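Local coordinates for 1-deoxy-D-xylulose 5-phosphate reductoisomerase (Zymomonas mobilis, PDB 1R0K), which catalyses the NADPH-dependent rearrangement and reduction of 1-deoxy-D-xylulose 5-phosphate to 2-C-methyl-D-erythritol 4-phosphate, an early step of isoprenoid biosynthesis, at residues B[194-199]-B[334-339]. Residues are numbered along the deposited sequence; the frame is centred on the assembly and turned at random.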
ATOM      1  N   GLU B 194      13.112  34.762 -11.491  1.00 19.66           N
ATOM      2  CA  GLU B 194      11.853  34.870 -12.215  1.00 19.80           C
ATOM      3  C   GLU B 194      11.436  33.542 -12.849  1.00 19.21           C
ATOM      4  O   GLU B 194      10.255  33.190 -12.853  1.00 19.01           O
ATOM      5  CB  GLU B 194      11.956  35.964 -13.289  1.00 20.58           C
ATOM      6  CG  GLU B 194      12.094  37.367 -12.711  1.00 23.84           C
ATOM      7  CD  GLU B 194      13.537  37.817 -12.538  1.00 25.32           C
ATOM      8  OE1 GLU B 194      14.422  36.964 -12.313  1.00 26.05           O
ATOM      9  OE2 GLU B 194      13.784  39.040 -12.614  1.00 28.90           O
ATOM     10  N   ARG B 195      12.404  32.796 -13.371  1.00 17.97           N
ATOM     11  CA  ARG B 195      12.092  31.516 -13.992  1.00 19.13           C
ATOM     12  C   ARG B 195      11.861  30.429 -12.952  1.00 19.81           C
ATOM     13  O   ARG B 195      10.919  29.639 -13.064  1.00 19.05           O
ATOM     14  CB  ARG B 195      13.223  31.078 -14.927  1.00 21.68           C
ATOM     15  CG  ARG B 195      12.732  30.185 -16.056  1.00 26.35           C
ATOM     16  CD  ARG B 195      13.317  28.784 -16.042  1.00 27.74           C
ATOM     17  NE  ARG B 195      14.686  28.736 -16.543  1.00 26.86           N
ATOM     18  CZ  ARG B 195      15.198  27.705 -17.210  1.00 25.81           C
ATOM     19  NH1 ARG B 195      14.455  26.640 -17.464  1.00 24.98           N
ATOM     20  NH2 ARG B 195      16.463  27.729 -17.607  1.00 25.45           N
ATOM     21  N   ALA B 196      12.719  30.407 -11.936  1.00 19.02           N
ATOM     22  CA  ALA B 196      12.656  29.402 -10.874  1.00 19.82           C
ATOM     23  C   ALA B 196      11.360  29.340 -10.072  1.00 19.09           C
ATOM     24  O   ALA B 196      10.962  28.271  -9.612  1.00 21.50           O
ATOM     25  CB  ALA B 196      13.828  29.592  -9.924  1.00 19.49           C
ATOM     26  N   VAL B 197      10.697  30.473  -9.897  1.00 18.64           N
ATOM     27  CA  VAL B 197       9.465  30.490  -9.116  1.00 22.16           C
ATOM     28  C   VAL B 197       8.218  30.146  -9.922  1.00 23.67           C
ATOM     29  O   VAL B 197       7.142  29.966  -9.351  1.00 23.83           O
ATOM     30  CB  VAL B 197       9.249  31.859  -8.449  1.00 21.09           C
ATOM     31  CG1 VAL B 197      10.426  32.178  -7.539  1.00 22.28           C
ATOM     32  CG2 VAL B 197       9.092  32.935  -9.510  1.00 21.55           C
ATOM     33  N   GLN B 198       8.359  30.062 -11.243  1.00 24.84           N
ATOM     34  CA  GLN B 198       7.227  29.737 -12.104  1.00 26.12           C
ATOM     35  C   GLN B 198       6.638  28.374 -11.771  1.00 27.64           C
ATOM     36  O   GLN B 198       7.365  27.396 -11.594  1.00 26.16           O
ATOM     37  CB  GLN B 198       7.648  29.767 -13.579  1.00 27.22           C
ATOM     38  CG  GLN B 198       7.958  31.158 -14.108  1.00 27.71           C
ATOM     39  CD  GLN B 198       6.749  32.076 -14.082  1.00 31.02           C
ATOM     40  OE1 GLN B 198       5.678  31.706 -13.593  1.00 32.42           O
ATOM     41  NE2 GLN B 198       6.915  33.286 -14.610  1.00 31.31           N
ATOM     42  N   HIS B 199       5.314  28.322 -11.683  1.00 29.81           N
ATOM     43  CA  HIS B 199       4.602  27.086 -11.383  1.00 33.21           C
ATOM     44  C   HIS B 199       3.244  27.150 -12.073  1.00 34.76           C
ATOM     45  O   HIS B 199       2.821  28.216 -12.512  1.00 32.34           O
ATOM     46  CB  HIS B 199       4.408  26.924  -9.869  1.00 36.48           C
ATOM     47  CG  HIS B 199       3.690  28.070  -9.224  1.00 40.00           C
ATOM     48  ND1 HIS B 199       4.298  29.280  -8.964  1.00 41.10           N
ATOM     49  CD2 HIS B 199       2.407  28.197  -8.809  1.00 41.38           C
ATOM     50  CE1 HIS B 199       3.421  30.103  -8.418  1.00 41.72           C
ATOM     51  NE2 HIS B 199       2.265  29.471  -8.314  1.00 42.45           N
ATOM     52  N   ALA B 334      16.399  33.369   0.018  1.00 15.98           N
ATOM     53  CA  ALA B 334      16.012  34.776  -0.010  1.00 15.96           C
ATOM     54  C   ALA B 334      17.040  35.599  -0.785  1.00 16.74           C
ATOM     55  O   ALA B 334      16.681  36.513  -1.528  1.00 17.46           O
ATOM     56  CB  ALA B 334      15.873  35.310   1.419  1.00 18.14           C
ATOM     57  N   ALA B 335      18.319  35.270  -0.613  1.00 16.60           N
ATOM     58  CA  ALA B 335      19.392  35.977  -1.310  1.00 14.96           C
ATOM     59  C   ALA B 335      19.258  35.754  -2.811  1.00 15.22           C
ATOM     60  O   ALA B 335      19.415  36.683  -3.602  1.00 16.08           O
ATOM     61  CB  ALA B 335      20.748  35.480  -0.827  1.00 12.71           C
ATOM     62  N   PHE B 336      18.973  34.515  -3.202  1.00 13.06           N
ATOM     63  CA  PHE B 336      18.803  34.195  -4.611  1.00 14.37           C
ATOM     64  C   PHE B 336      17.644  35.005  -5.177  1.00 15.13           C
ATOM     65  O   PHE B 336      17.783  35.662  -6.206  1.00 16.72           O
ATOM     66  CB  PHE B 336      18.522  32.699  -4.802  1.00 14.30           C
ATOM     67  CG  PHE B 336      18.121  32.335  -6.208  1.00 13.97           C
ATOM     68  CD1 PHE B 336      18.978  32.589  -7.281  1.00 15.16           C
ATOM     69  CD2 PHE B 336      16.881  31.763  -6.463  1.00 13.97           C
ATOM     70  CE1 PHE B 336      18.603  32.280  -8.590  1.00 14.42           C
ATOM     71  CE2 PHE B 336      16.493  31.448  -7.767  1.00 15.38           C
ATOM     72  CZ  PHE B 336      17.355  31.708  -8.833  1.00 14.34           C
ATOM     73  N   LEU B 337      16.499  34.953  -4.502  1.00 15.00           N
ATOM     74  CA  LEU B 337      15.320  35.689  -4.940  1.00 16.78           C
ATOM     75  C   LEU B 337      15.593  37.190  -5.019  1.00 18.54           C
ATOM     76  O   LEU B 337      15.039  37.885  -5.874  1.00 17.51           O
ATOM     77  CB  LEU B 337      14.151  35.427  -3.989  1.00 16.89           C
ATOM     78  CG  LEU B 337      13.583  34.006  -4.053  1.00 19.33           C
ATOM     79  CD1 LEU B 337      12.541  33.831  -2.965  1.00 18.79           C
ATOM     80  CD2 LEU B 337      12.976  33.746  -5.427  1.00 18.29           C
ATOM     81  N   ASP B 338      16.456  37.681  -4.131  1.00 18.86           N
ATOM     82  CA  ASP B 338      16.810  39.101  -4.102  1.00 20.61           C
ATOM     83  C   ASP B 338      17.918  39.394  -5.119  1.00 20.33           C
ATOM     84  O   ASP B 338      18.401  40.522  -5.222  1.00 17.48           O
ATOM     85  CB  ASP B 338      17.288  39.501  -2.703  1.00 21.54           C
ATOM     86  CG  ASP B 338      17.386  41.004  -2.526  1.00 25.15           C
ATOM     87  OD1 ASP B 338      18.238  41.456  -1.733  1.00 25.64           O
ATOM     88  OD2 ASP B 338      16.607  41.735  -3.175  1.00 24.55           O
ATOM     89  N   LYS B 339      18.325  38.359  -5.849  1.00 20.07           N
ATOM     90  CA  LYS B 339      19.354  38.466  -6.879  1.00 21.25           C
ATOM     91  C   LYS B 339      20.742  38.847  -6.377  1.00 22.11           C
ATOM     92  O   LYS B 339      21.449  39.633  -7.011  1.00 22.24           O
ATOM     93  CB  LYS B 339      18.901  39.452  -7.961  1.00 22.35           C
ATOM     94  CG  LYS B 339      17.579  39.061  -8.597  1.00 21.41           C
ATOM     95  CD  LYS B 339      17.190  40.002  -9.714  1.00 23.31           C
ATOM     96  CE  LYS B 339      15.904  39.547 -10.384  1.00 21.37           C
ATOM     97  NZ  LYS B 339      15.561  40.427 -11.527  1.00 21.53           N
TER
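Lys339 runs fully extended beyond CG, whereas Glu194 bends at chi2 (92°), and the two chains cross at about a right angle with the ammonium against the carboxylate. The salt bridge is one-sided: Lys339 NZ lies 2.5 Å from Glu194 OE2, shorter than usual for such a pair, so the exact length is doubtful, but 3.7 Å from Glu194 OE1. The nitrogen approaches OE2 on its syn side, 21° out of the carboxylate plane. Both residues are exposed, so this is a surface ion pair. Lys339 has positive phi and closes the helix as a Schellman motif, with its N bonded back to Phe336 O at 2.8 Å.

Beneath the charges, packing is apolar and sparse. Phe336 CG stands anti to the backbone N (chi1 171°), and the ring presents an edge to Ala196: CE2 meets the methyl CB at 3.9 Å, near the ring plane. Alongside, Val197 CG1 touches Leu337 CD2 at 3.7 Å, branch against branch. Further along, His199, predicted to bind 1-deoxy-D-xylulose 5-phosphate, turns ND1 to Val197 O (3.0 Å, nearly straight), while its NE2 accepts a hydrogen bond from the backbone N of Ser203; together these bonds fix the ring's rotation.

The contact thus joins short helix 193-196 to the C-terminal end of helix 321-337. Helix 206-214 packs against both partners, with Ile210 touching Ala196, Val197 and Phe336, and Ala206 touching Leu337.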